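Penicillin-binding protein activator LpoB (Salmonella enterica subsp. enterica serovar Typhimurium, PDB 4Q6V) probably activates peptidoglycan synthesis by penicillin-binding protein 1B, acting as an outer-membrane lipoprotein whose C-terminal domain forms this chain. Local coordinates at residues Ala6-Val11 with Arg49-Asn54; Leu15-Val20 with Ile125-Lys130; Val25-Ser30 with Ile88-Asn93; Met68-Leu73 with Asp79-Arg84. One frame throughout, in Å; residues are numbered along the deposited sequence.

These four contacts show how chemistry follows position in a small mixed alpha/beta domain. Contacts 1 and 3 are buried and have no hydrogen bond across their segments; contact 3 is aliphatic packing, while contact 1 also lays the Q8 amide on A51. They lie on opposite faces of the sheet but share strand 25-35: L52 of contact 1 packs on L26 and V28, while L27 of contact 3 turns to the other helical layer. Contact 2 is at the surface, where a type II beta turn meets the edge strand 125-132; it touches contact 1 through L10 and W127. Contact 4, partly buried, joins parts of the helical layer used by contact 3, and it alone has a hydrogen bond across its segments.

Contact 1 of 4, residues Ala6-Val11 with Arg49-Asn54; sequences AMQPLV and RNALAN
Two helices covering one face of the sheet meet where V11 of helix 3-15 lies against A51 and L52 of helix 41-54, the helix that links the parallel strands 25-35 and 59-60. The local axes come within 9.8 Å and cross at -37°. V11 reaches over with both methyls. Its CG2 is 3.9 Å from CD2 of L52 and 4.1 Å from CB of A51, while CG1 rests 3.9 Å from the carbonyl O of A51. CG1 stands anti to the backbone N (chi1 166°), which leaves CG2 beside that N and able to meet both neighbours. From the more exposed side, Q8 bends at chi2 (-63°) to bring its amide over the methyl of A51, with NE2 of Q8 3.7 Å from CB of A51. That NE2 is hydrogen-bonded within its own helix, to OD1 of N4. Beneath the pair, L52 packs onto L26 and V28 of strand 25-35, and selenomethionine M7 reaches T47 and L48. No hydrogen bond joins the two segments, so the helices are held here by dispersion and by the exclusion of water, with the A51 methyl leaving room for V11 and the Q8 amide to lie against it.

Contact 2 of 4, residues Leu15-Val20 with Ile125-Lys130; sequences LQADGV and IIWSGK
A17 turns its methyl to the indole of W127, with CB of A17 3.8 Å from CD1 of W127, on the five-membered ring. The methyl approaches the ring obliquely. CG of W127 is anti to the backbone N (chi1 176°), which swings the indole along the strand toward G129. One face of the ring consequently lies over the backbone of G129, whose N sits 3.8 Å above the ring plane, offset toward the rim; with no side chain at G129, the six-membered ring can settle there. I126, next to the tryptophan, takes a different course. Its CG1 stands between the backbone N and the carbonyl carbon (chi1 61°), and the extended chain beyond it carries CD1 to 3.7 Å from the carbonyl O of G19 and, more loosely, to 4.3 Å from CG2 of V20. Neighbouring residues of a regular strand point to opposite faces, yet I126 and W127 both direct their CB toward the 15-20 loop. The reason is a beta bulge in the edge strand 125-132: I126 has a nearly helical psi, and it and W127 both bond through the backbone to L117 of strand 112-119. The facing loop follows helix 3-15 and forms a type II beta turn from A17 to V20, closed by a weak bond from V20 N to A17 O. G19 occupies its third position, with the positive phi (97°) expected there, and the G19 carbonyl O that CD1 touches accepts a hydrogen bond from OH of Y98.

Contact 3 of 4, residues Val25-Ser30 with Ile88-Asn93; sequences VLLVDS and IGIARN
Strand 25-35 runs past helix 84-94 with L27 nearest A91, their CA atoms 6.7 Å apart, and no backbone or side-chain hydrogen bond spans the gap. The strand alternates, so L27 turns its CB to the helix while L26 and V28 face the other side of the sheet. One side chain does the reaching. CG of L27 is anti to the backbone N (chi1 178°), and the branch beyond it delivers CD2 into the angle between two consecutive helical residues. There CD2 lies 4.1 Å from CG2 of I90 and 4.3 Å from CB of A91, with the backbone N of A91 at 4.2 Å. I90 starts toward the strand but divides its branches: CG2 meets the leucine, whereas the longer arm leads away to other partners. These spacings describe ordinary, unstrained van der Waals packing, and the area involved is small. The fold explains why a helix lies here. The chain leaves strand 59-60, passes through helices 63-72 and 84-94, and returns as strand 98-106, parallel to the first; this crossover spans strand 25-35, which lies between the two. L66 of helix 63-72 touches both L27 and I90, A69 adds to the I90 side, and A91 also rests on V99 of strand 98-106. Across the sheet, L26 and V28 meet L52 of helix 41-54, so strand 25-35 is covered by helices on both faces.

Contact 4 of 4, residues Met68-Leu73 with Asp79-Arg84; sequences MAKQQL and DSLGTR
K70, on helix 63-72, lays its aliphatic chain against L81 and D79 in the loop leading to helix 84-94. The close-packed part is the middle of the lysine: CD of K70 is 3.6 Å from CD1 of L81 and 4.0 Å from CB of D79. A bend at chi3 (-79°) then turns the ammonium group to the carbonyl O of D79, where NZ donates a hydrogen bond of 3.1 Å. It arrives at a C=O...N angle of 137°, tilted 17° from the carbonyl plane. Looser and more open is the other side of the loop, where S80 points away from the helix and, with G82 and T83, is exposed. The loop is braced internally by an Asx turn: OD2 of D79 accepts from the N of L81 at 2.8 Å, using its anti lone pair. The D79 carboxylate looks away from K70, its OD1 forming a salt bridge with K86, and NZ of K70 also donates to the carbonyl O of P77, its stronger partner. The lysine thus binds the loop through main-chain oxygens and hydrocarbon packing; any attraction between its charge and the D79 carboxylate is probably only long-range, with NZ of K70 and OD2 of D79 6.2 Å apart.

Contact 1 of 4, residues Ala6-Val11 with Arg49-Asn54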
loop_
_atom_site.group_PDB
_atom_site.type_symbol
_atom_site.label_atom_id
_atom_site.label_comp_id
_atom_site.label_asym_id
_atom_site.label_seq_id
_atom_site.Cartn_x
_atom_site.Cartn_y
_atom_site.Cartn_z
ATOM N N ALA A 6 4.157 -9.520 10.388
ATOM C CA ALA A 6 4.869 -8.351 9.906
ATOM C C ALA A 6 3.988 -7.100 9.746
ATOM O O ALA A 6 4.392 -5.984 10.152
ATOM C CB ALA A 6 5.551 -8.695 8.608
HETATM N N MSE A 7 2.786 -7.306 9.207
HETATM C CA MSE A 7 1.950 -6.182 8.771
HETATM C C MSE A 7 1.188 -5.544 9.922
HETATM O O MSE A 7 1.028 -4.333 9.973
HETATM C CB MSE A 7 1.008 -6.651 7.700
HETATM C CG MSE A 7 1.603 -6.492 6.303
HETATM SE SE MSE A 7 0.642 -7.579 4.976
HETATM C CE MSE A 7 1.691 -7.001 3.435
ATOM N N GLN A 8 0.737 -6.347 10.898
ATOM C CA GLN A 8 -0.123 -5.869 11.987
ATOM C C GLN A 8 0.548 -4.810 12.842
ATOM O O GLN A 8 -0.044 -3.770 13.145
ATOM C CB GLN A 8 -0.601 -7.023 12.892
ATOM C CG GLN A 8 -1.465 -8.076 12.230
ATOM C CD GLN A 8 -2.778 -7.534 11.720
ATOM O OE1 GLN A 8 -3.314 -6.560 12.251
ATOM N NE2 GLN A 8 -3.303 -8.166 10.660
ATOM N N PRO A 9 1.788 -5.053 13.263
ATOM C CA PRO A 9 2.456 -4.050 14.059
ATOM C C PRO A 9 2.717 -2.750 13.295
ATOM O O PRO A 9 2.735 -1.698 13.909
ATOM C CB PRO A 9 3.778 -4.717 14.447
ATOM C CG PRO A 9 3.872 -5.997 13.714
ATOM C CD PRO A 9 2.478 -6.356 13.324
ATOM N N LEU A 10 2.954 -2.851 11.979
ATOM C CA LEU A 10 3.296 -1.675 11.157
ATOM C C LEU A 10 2.015 -0.872 10.928
ATOM O O LEU A 10 2.003 0.351 11.027
ATOM C CB LEU A 10 3.885 -2.113 9.840
ATOM C CG LEU A 10 5.299 -2.698 9.833
ATOM C CD1 LEU A 10 5.735 -3.153 8.457
ATOM C CD2 LEU A 10 6.260 -1.646 10.346
ATOM N N VAL A 11 0.918 -1.562 10.653
ATOM C CA VAL A 11 -0.380 -0.864 10.519
ATOM C C VAL A 11 -0.780 -0.159 11.807
ATOM O O VAL A 11 -1.307 0.941 11.813
ATOM C CB VAL A 11 -1.487 -1.809 10.072
ATOM C CG1 VAL A 11 -2.847 -1.169 10.283
ATOM C CG2 VAL A 11 -1.269 -2.182 8.614
ATOM N N ARG A 49 -4.642 -5.218 2.848
ATOM C CA ARG A 49 -5.926 -4.526 2.683
ATOM C C ARG A 49 -6.823 -4.904 3.871
ATOM O O ARG A 49 -7.555 -4.066 4.440
ATOM C CB ARG A 49 -6.551 -4.868 1.348
ATOM C CG ARG A 49 -5.916 -4.205 0.129
ATOM C CD ARG A 49 -6.532 -4.730 -1.161
ATOM N NE ARG A 49 -7.960 -4.495 -1.169
ATOM C CZ ARG A 49 -8.596 -3.457 -1.715
ATOM N NH1 ARG A 49 -7.937 -2.534 -2.378
ATOM N NH2 ARG A 49 -9.916 -3.347 -1.620
ATOM N N ASN A 50 -6.721 -6.169 4.296
ATOM C CA ASN A 50 -7.503 -6.626 5.454
ATOM C C ASN A 50 -7.098 -5.978 6.746
ATOM O O ASN A 50 -7.937 -5.435 7.456
ATOM C CB ASN A 50 -7.474 -8.145 5.527
ATOM C CG ASN A 50 -8.285 -8.786 4.417
ATOM O OD1 ASN A 50 -7.841 -9.724 3.759
ATOM N ND2 ASN A 50 -9.486 -8.283 4.195
ATOM N N ALA A 51 -5.795 -5.980 7.009
ATOM C CA ALA A 51 -5.250 -5.301 8.173
ATOM C C ALA A 51 -5.677 -3.820 8.228
ATOM O O ALA A 51 -5.936 -3.286 9.308
ATOM C CB ALA A 51 -3.732 -5.391 8.239
ATOM N N LEU A 52 -5.769 -3.189 7.057
ATOM C CA LEU A 52 -6.125 -1.783 6.981
ATOM C C LEU A 52 -7.613 -1.518 7.114
ATOM O O LEU A 52 -7.999 -0.508 7.734
ATOM C CB LEU A 52 -5.628 -1.225 5.660
ATOM C CG LEU A 52 -4.116 -1.118 5.550
ATOM C CD1 LEU A 52 -3.702 -0.948 4.109
ATOM C CD2 LEU A 52 -3.575 0.007 6.410
ATOM N N ALA A 53 -8.433 -2.389 6.509
ATOM C CA ALA A 53 -9.883 -2.324 6.616
ATOM C C ALA A 53 -10.404 -2.658 8.005
ATOM O O ALA A 53 -11.479 -2.194 8.358
ATOM C CB ALA A 53 -10.545 -3.256 5.613
ATOM N N ASN A 54 -9.646 -3.430 8.779
ATOM C CA ASN A 54 -10.072 -3.905 10.092
ATOM C C ASN A 54 -9.559 -2.992 11.189
ATOM O O ASN A 54 -10.315 -2.645 12.097
ATOM C CB ASN A 54 -9.595 -5.355 10.341
ATOM C CG ASN A 54 -10.271 -6.371 9.421
ATOM O OD1 ASN A 54 -11.248 -6.080 8.718
ATOM N ND2 ASN A 54 -9.753 -7.592 9.409
#

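Contact 2 of 4, residues Leu15-Val20 with Ile125-Lys130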
loop_
_atom_site.group_PDB
_atom_site.type_symbol
_atom_site.label_atom_id
_atom_site.label_comp_id
_atom_site.label_asym_id
_atom_site.label_seq_id
_atom_site.Cartn_x
_atom_site.Cartn_y
_atom_site.Cartn_z
ATOM N N LEU A 15 -1.216 3.890 12.341
ATOM C CA LEU A 15 -2.462 4.437 12.838
ATOM C C LEU A 15 -2.266 5.344 14.041
ATOM O O LEU A 15 -3.148 6.147 14.341
ATOM C CB LEU A 15 -3.426 3.325 13.194
ATOM C CG LEU A 15 -4.056 2.613 11.997
ATOM C CD1 LEU A 15 -4.929 1.450 12.458
ATOM C CD2 LEU A 15 -4.890 3.590 11.202
ATOM N N GLN A 16 -1.110 5.248 14.684
ATOM C CA GLN A 16 -0.775 6.073 15.859
ATOM C C GLN A 16 -0.046 7.347 15.481
ATOM O O GLN A 16 0.133 8.257 16.308
ATOM C CB GLN A 16 0.065 5.253 16.826
ATOM C CG GLN A 16 -0.581 3.966 17.338
ATOM C CD GLN A 16 0.384 3.109 18.189
ATOM O OE1 GLN A 16 1.428 3.590 18.658
ATOM N NE2 GLN A 16 0.060 1.829 18.389
ATOM N N ALA A 17 0.394 7.429 14.226
ATOM C CA ALA A 17 1.173 8.570 13.770
ATOM C C ALA A 17 0.283 9.766 13.503
ATOM O O ALA A 17 -0.809 9.618 12.938
ATOM C CB ALA A 17 1.942 8.203 12.520
ATOM N N ASP A 18 0.756 10.943 13.921
ATOM C CA ASP A 18 0.018 12.172 13.652
ATOM C C ASP A 18 -0.172 12.425 12.153
ATOM O O ASP A 18 0.726 12.160 11.371
ATOM C CB ASP A 18 0.674 13.394 14.313
ATOM C CG ASP A 18 -0.123 14.685 14.051
ATOM O OD1 ASP A 18 -1.277 14.850 14.508
ATOM O OD2 ASP A 18 0.367 15.584 13.356
ATOM N N GLY A 19 -1.352 12.894 11.755
ATOM C CA GLY A 19 -1.635 13.191 10.363
ATOM C C GLY A 19 -2.361 12.055 9.644
ATOM O O GLY A 19 -2.844 12.255 8.510
ATOM N N VAL A 20 -2.425 10.900 10.310
ATOM C CA VAL A 20 -3.166 9.754 9.799
ATOM C C VAL A 20 -4.544 9.731 10.476
ATOM O O VAL A 20 -4.661 9.512 11.669
ATOM C CB VAL A 20 -2.413 8.432 10.028
ATOM C CG1 VAL A 20 -3.139 7.297 9.311
ATOM C CG2 VAL A 20 -0.958 8.511 9.559
ATOM N N ILE A 125 5.625 12.353 2.266
ATOM C CA ILE A 125 5.619 11.128 3.061
ATOM C C ILE A 125 5.496 11.453 4.525
ATOM O O ILE A 125 6.426 12.025 5.105
ATOM C CB ILE A 125 6.840 10.233 2.793
ATOM C CG1 ILE A 125 6.951 9.859 1.305
ATOM C CG2 ILE A 125 6.764 8.970 3.677
ATOM C CD1 ILE A 125 5.876 8.882 0.832
ATOM N N ILE A 126 4.362 11.097 5.138
ATOM C CA ILE A 126 4.085 11.510 6.503
ATOM C C ILE A 126 4.407 10.396 7.478
ATOM O O ILE A 126 4.517 10.677 8.673
ATOM C CB ILE A 126 2.619 12.025 6.701
ATOM C CG1 ILE A 126 1.599 10.923 6.384
ATOM C CG2 ILE A 126 2.439 13.320 5.900
ATOM C CD1 ILE A 126 0.142 11.285 6.485
ATOM N N TRP A 127 4.552 9.162 6.975
ATOM C CA TRP A 127 4.882 8.017 7.845
ATOM C C TRP A 127 5.667 6.952 7.093
ATOM O O TRP A 127 5.368 6.659 5.923
ATOM C CB TRP A 127 3.595 7.379 8.434
ATOM C CG TRP A 127 3.915 6.152 9.234
ATOM C CD1 TRP A 127 4.367 6.138 10.535
ATOM C CD2 TRP A 127 3.882 4.784 8.816
ATOM N NE1 TRP A 127 4.602 4.854 10.958
ATOM C CE2 TRP A 127 4.320 3.999 9.922
ATOM C CE3 TRP A 127 3.475 4.133 7.650
ATOM C CZ2 TRP A 127 4.385 2.616 9.872
ATOM C CZ3 TRP A 127 3.566 2.781 7.578
ATOM C CH2 TRP A 127 4.025 2.023 8.690
ATOM N N SER A 128 6.587 6.305 7.814
ATOM C CA SER A 128 7.358 5.217 7.248
ATOM C C SER A 128 7.657 4.134 8.276
ATOM O O SER A 128 7.854 4.464 9.430
ATOM C CB SER A 128 8.657 5.779 6.672
ATOM O OG SER A 128 9.447 4.784 6.097
ATOM N N GLY A 129 7.691 2.881 7.830
ATOM C CA GLY A 129 7.983 1.744 8.713
ATOM C C GLY A 129 8.573 0.527 8.022
ATOM O O GLY A 129 8.250 0.248 6.871
ATOM N N LYS A 130 9.427 -0.217 8.748
ATOM C CA LYS A 130 10.020 -1.461 8.241
ATOM C C LYS A 130 9.904 -2.586 9.245
ATOM O O LYS A 130 9.880 -2.337 10.437
ATOM C CB LYS A 130 11.448 -1.264 7.786
ATOM C CG LYS A 130 12.289 -0.411 8.702
ATOM C CD LYS A 130 13.595 -0.004 8.038
ATOM C CE LYS A 130 14.562 0.622 9.043
ATOM N NZ LYS A 130 15.948 0.877 8.510
#

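Contact 3 of 4, residues Val25-Ser30 with Ile88-Asn93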
loop_
_atom_site.group_PDB
_atom_site.type_symbol
_atom_site.label_atom_id
_atom_site.label_comp_id
_atom_site.label_asym_id
_atom_site.label_seq_id
_atom_site.Cartn_x
_atom_site.Cartn_y
_atom_site.Cartn_z
ATOM N N VAL A 25 -10.198 7.776 3.082
ATOM C CA VAL A 25 -10.131 6.969 1.886
ATOM C C VAL A 25 -8.641 6.755 1.606
ATOM O O VAL A 25 -7.823 7.702 1.493
ATOM C CB VAL A 25 -10.835 7.649 0.724
ATOM C CG1 VAL A 25 -10.792 6.762 -0.522
ATOM C CG2 VAL A 25 -12.281 8.026 1.094
ATOM N N LEU A 26 -8.280 5.492 1.482
ATOM C CA LEU A 26 -6.861 5.099 1.363
ATOM C C LEU A 26 -6.708 4.277 0.103
ATOM O O LEU A 26 -7.405 3.306 -0.083
ATOM C CB LEU A 26 -6.404 4.393 2.623
ATOM C CG LEU A 26 -5.050 3.679 2.511
ATOM C CD1 LEU A 26 -3.873 4.653 2.519
ATOM C CD2 LEU A 26 -4.952 2.703 3.666
ATOM N N LEU A 27 -5.793 4.675 -0.772
ATOM C CA LEU A 27 -5.342 3.867 -1.862
ATOM C C LEU A 27 -4.156 2.969 -1.508
ATOM O O LEU A 27 -3.065 3.433 -1.231
ATOM C CB LEU A 27 -5.002 4.769 -3.061
ATOM C CG LEU A 27 -4.460 4.092 -4.310
ATOM C CD1 LEU A 27 -5.277 2.879 -4.668
ATOM C CD2 LEU A 27 -4.319 5.042 -5.497
ATOM N N VAL A 28 -4.383 1.669 -1.541
ATOM C CA VAL A 28 -3.359 0.690 -1.134
ATOM C C VAL A 28 -2.649 0.138 -2.369
ATOM O O VAL A 28 -3.210 -0.658 -3.131
ATOM C CB VAL A 28 -3.990 -0.509 -0.368
ATOM C CG1 VAL A 28 -2.935 -1.559 -0.029
ATOM C CG2 VAL A 28 -4.657 -0.009 0.871
ATOM N N ASP A 29 -1.416 0.594 -2.581
ATOM C CA ASP A 29 -0.652 0.137 -3.732
ATOM C C ASP A 29 -0.278 -1.334 -3.474
ATOM O O ASP A 29 -0.136 -1.746 -2.316
ATOM C CB ASP A 29 0.552 1.052 -3.969
ATOM C CG ASP A 29 0.976 1.144 -5.412
ATOM O OD1 ASP A 29 0.308 0.538 -6.286
ATOM O OD2 ASP A 29 2.005 1.834 -5.641
ATOM N N SER A 30 -0.204 -2.117 -4.551
ATOM C CA SER A 30 0.081 -3.545 -4.428
ATOM C C SER A 30 1.533 -3.711 -3.956
ATOM O O SER A 30 2.423 -2.948 -4.342
ATOM C CB SER A 30 -0.241 -4.294 -5.732
ATOM O OG SER A 30 0.672 -3.943 -6.746
ATOM N N ILE A 88 -0.417 9.510 -7.542
ATOM C CA ILE A 88 -1.140 10.718 -7.183
ATOM C C ILE A 88 -2.192 11.075 -8.244
ATOM O O ILE A 88 -3.300 11.551 -7.910
ATOM C CB ILE A 88 -0.196 11.917 -6.998
ATOM C CG1 ILE A 88 0.722 11.647 -5.828
ATOM C CG2 ILE A 88 -0.967 13.180 -6.670
ATOM C CD1 ILE A 88 1.892 12.587 -5.731
ATOM N N GLY A 89 -1.810 10.911 -9.514
ATOM C CA GLY A 89 -2.757 11.082 -10.619
ATOM C C GLY A 89 -3.983 10.217 -10.404
ATOM O O GLY A 89 -5.101 10.694 -10.561
ATOM N N ILE A 90 -3.786 8.968 -9.991
ATOM C CA ILE A 90 -4.865 8.038 -9.765
ATOM C C ILE A 90 -5.620 8.387 -8.488
ATOM O O ILE A 90 -6.840 8.408 -8.459
ATOM C CB ILE A 90 -4.368 6.564 -9.734
ATOM C CG1 ILE A 90 -3.804 6.114 -11.080
ATOM C CG2 ILE A 90 -5.497 5.606 -9.361
ATOM C CD1 ILE A 90 -4.813 6.076 -12.187
ATOM N N ALA A 91 -4.894 8.704 -7.416
ATOM C CA ALA A 91 -5.475 9.022 -6.121
ATOM C C ALA A 91 -6.444 10.155 -6.271
ATOM O O ALA A 91 -7.540 10.142 -5.681
ATOM C CB ALA A 91 -4.369 9.374 -5.152
ATOM N N ARG A 92 -6.102 11.150 -7.092
ATOM C CA ARG A 92 -6.975 12.339 -7.247
ATOM C C ARG A 92 -8.286 12.044 -7.961
ATOM O O ARG A 92 -9.349 12.546 -7.553
ATOM C CB ARG A 92 -6.220 13.462 -7.949
ATOM C CG ARG A 92 -5.046 14.002 -7.135
ATOM C CD ARG A 92 -4.724 15.454 -7.497
ATOM N NE ARG A 92 -3.820 16.091 -6.526
ATOM C CZ ARG A 92 -2.519 16.299 -6.727
ATOM N NH1 ARG A 92 -1.911 15.949 -7.863
ATOM N NH2 ARG A 92 -1.801 16.877 -5.770
ATOM N N ASN A 93 -8.214 11.190 -8.987
ATOM C CA ASN A 93 -9.413 10.745 -9.676
ATOM C C ASN A 93 -10.372 9.994 -8.795
ATOM O O ASN A 93 -11.565 10.181 -8.972
ATOM C CB ASN A 93 -9.071 9.901 -10.914
ATOM C CG ASN A 93 -9.297 10.640 -12.225
ATOM O OD1 ASN A 93 -9.648 10.039 -13.250
ATOM N ND2 ASN A 93 -9.110 11.963 -12.204
#

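Contact 4 of 4, residues Met68-Leu73 with Asp79-Arg84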
loop_
_atom_site.group_PDB
_atom_site.type_symbol
_atom_site.label_atom_id
_atom_site.label_comp_id
_atom_site.label_asym_id
_atom_site.label_seq_id
_atom_site.Cartn_x
_atom_site.Cartn_y
_atom_site.Cartn_z
HETATM N N MSE A 68 -10.638 1.240 -13.619
HETATM C CA MSE A 68 -11.320 2.344 -14.300
HETATM C C MSE A 68 -10.517 3.619 -14.329
HETATM O O MSE A 68 -10.448 4.285 -15.372
HETATM C CB MSE A 68 -12.620 2.683 -13.584
HETATM C CG MSE A 68 -13.548 1.508 -13.364
HETATM SE SE MSE A 68 -14.128 0.837 -15.112
HETATM C CE MSE A 68 -14.118 -1.078 -14.587
ATOM N N ALA A 69 -9.952 4.018 -13.179
ATOM C CA ALA A 69 -9.150 5.213 -13.098
ATOM C C ALA A 69 -7.926 5.171 -14.015
ATOM O O ALA A 69 -7.672 6.145 -14.764
ATOM C CB ALA A 69 -8.725 5.501 -11.674
ATOM N N LYS A 70 -7.233 4.020 -14.024
ATOM C CA LYS A 70 -6.138 3.817 -14.982
ATOM C C LYS A 70 -6.540 4.048 -16.412
ATOM O O LYS A 70 -5.851 4.650 -17.209
ATOM C CB LYS A 70 -5.508 2.445 -14.800
ATOM C CG LYS A 70 -4.679 2.283 -13.519
ATOM C CD LYS A 70 -3.848 1.018 -13.482
ATOM C CE LYS A 70 -4.709 -0.173 -13.103
ATOM N NZ LYS A 70 -3.866 -1.381 -12.892
ATOM N N GLN A 71 -7.707 3.544 -16.765
ATOM C CA GLN A 71 -8.183 3.626 -18.123
ATOM C C GLN A 71 -8.547 5.103 -18.461
ATOM O O GLN A 71 -8.226 5.595 -19.544
ATOM C CB GLN A 71 -9.400 2.727 -18.271
ATOM C CG GLN A 71 -10.074 2.878 -19.618
ATOM C CD GLN A 71 -11.271 1.982 -19.761
ATOM O OE1 GLN A 71 -12.234 2.081 -18.972
ATOM N NE2 GLN A 71 -11.223 1.105 -20.773
ATOM N N GLN A 72 -9.173 5.813 -17.525
ATOM C CA GLN A 72 -9.453 7.238 -17.720
ATOM C C GLN A 72 -8.211 8.124 -17.864
ATOM O O GLN A 72 -8.304 9.221 -18.450
ATOM C CB GLN A 72 -10.342 7.764 -16.618
ATOM C CG GLN A 72 -11.647 7.034 -16.466
ATOM C CD GLN A 72 -12.275 7.275 -15.109
ATOM O OE1 GLN A 72 -11.702 7.949 -14.253
ATOM N NE2 GLN A 72 -13.445 6.684 -14.917
ATOM N N LEU A 73 -7.052 7.660 -17.374
ATOM C CA LEU A 73 -5.815 8.407 -17.438
ATOM C C LEU A 73 -4.880 7.937 -18.566
ATOM O O LEU A 73 -3.788 8.492 -18.723
ATOM C CB LEU A 73 -5.093 8.339 -16.082
ATOM C CG LEU A 73 -5.473 9.482 -15.128
ATOM C CD1 LEU A 73 -6.949 9.470 -14.755
ATOM C CD2 LEU A 73 -4.604 9.397 -13.884
ATOM N N ASP A 79 -0.756 -1.522 -15.398
ATOM C CA ASP A 79 0.153 -0.580 -14.753
ATOM C C ASP A 79 0.198 -0.727 -13.235
ATOM O O ASP A 79 -0.811 -0.713 -12.540
ATOM C CB ASP A 79 -0.227 0.856 -15.093
ATOM C CG ASP A 79 0.903 1.804 -14.842
ATOM O OD1 ASP A 79 1.397 2.339 -15.867
ATOM O OD2 ASP A 79 1.295 2.009 -13.657
ATOM N N SER A 80 1.410 -0.828 -12.695
ATOM C CA SER A 80 1.580 -1.208 -11.299
ATOM C C SER A 80 1.448 0.014 -10.400
ATOM O O SER A 80 1.422 -0.163 -9.173
ATOM C CB SER A 80 2.960 -1.824 -11.087
ATOM O OG SER A 80 2.893 -3.214 -11.245
ATOM N N LEU A 81 1.370 1.215 -10.979
ATOM C CA LEU A 81 1.394 2.456 -10.192
ATOM C C LEU A 81 2.689 2.540 -9.396
ATOM O O LEU A 81 2.701 2.988 -8.244
ATOM C CB LEU A 81 0.203 2.587 -9.225
ATOM C CG LEU A 81 -1.164 2.999 -9.766
ATOM C CD1 LEU A 81 -1.531 2.241 -11.032
ATOM C CD2 LEU A 81 -2.216 2.808 -8.676
ATOM N N GLY A 82 3.776 2.095 -10.025
ATOM C CA GLY A 82 5.120 2.247 -9.441
ATOM C C GLY A 82 5.370 3.673 -8.967
ATOM O O GLY A 82 5.571 3.892 -7.758
ATOM N N THR A 83 5.318 4.629 -9.902
ATOM C CA THR A 83 5.895 5.951 -9.670
ATOM C C THR A 83 4.927 6.778 -8.836
ATOM O O THR A 83 3.782 6.416 -8.698
ATOM C CB THR A 83 6.341 6.687 -10.961
ATOM O OG1 THR A 83 5.229 7.320 -11.581
ATOM C CG2 THR A 83 7.023 5.741 -11.935
ATOM N N ARG A 84 5.422 7.866 -8.259
ATOM C CA ARG A 84 4.611 8.702 -7.400
ATOM C C ARG A 84 3.608 9.536 -8.221
ATOM O O ARG A 84 2.476 9.802 -7.795
ATOM C CB ARG A 84 5.522 9.569 -6.520
ATOM C CG ARG A 84 6.377 8.809 -5.530
ATOM C CD ARG A 84 7.079 9.750 -4.549
ATOM N NE ARG A 84 7.906 8.980 -3.621
ATOM C CZ ARG A 84 8.763 9.515 -2.739
ATOM N NH1 ARG A 84 8.919 10.840 -2.643
ATOM N NH2 ARG A 84 9.457 8.716 -1.935
#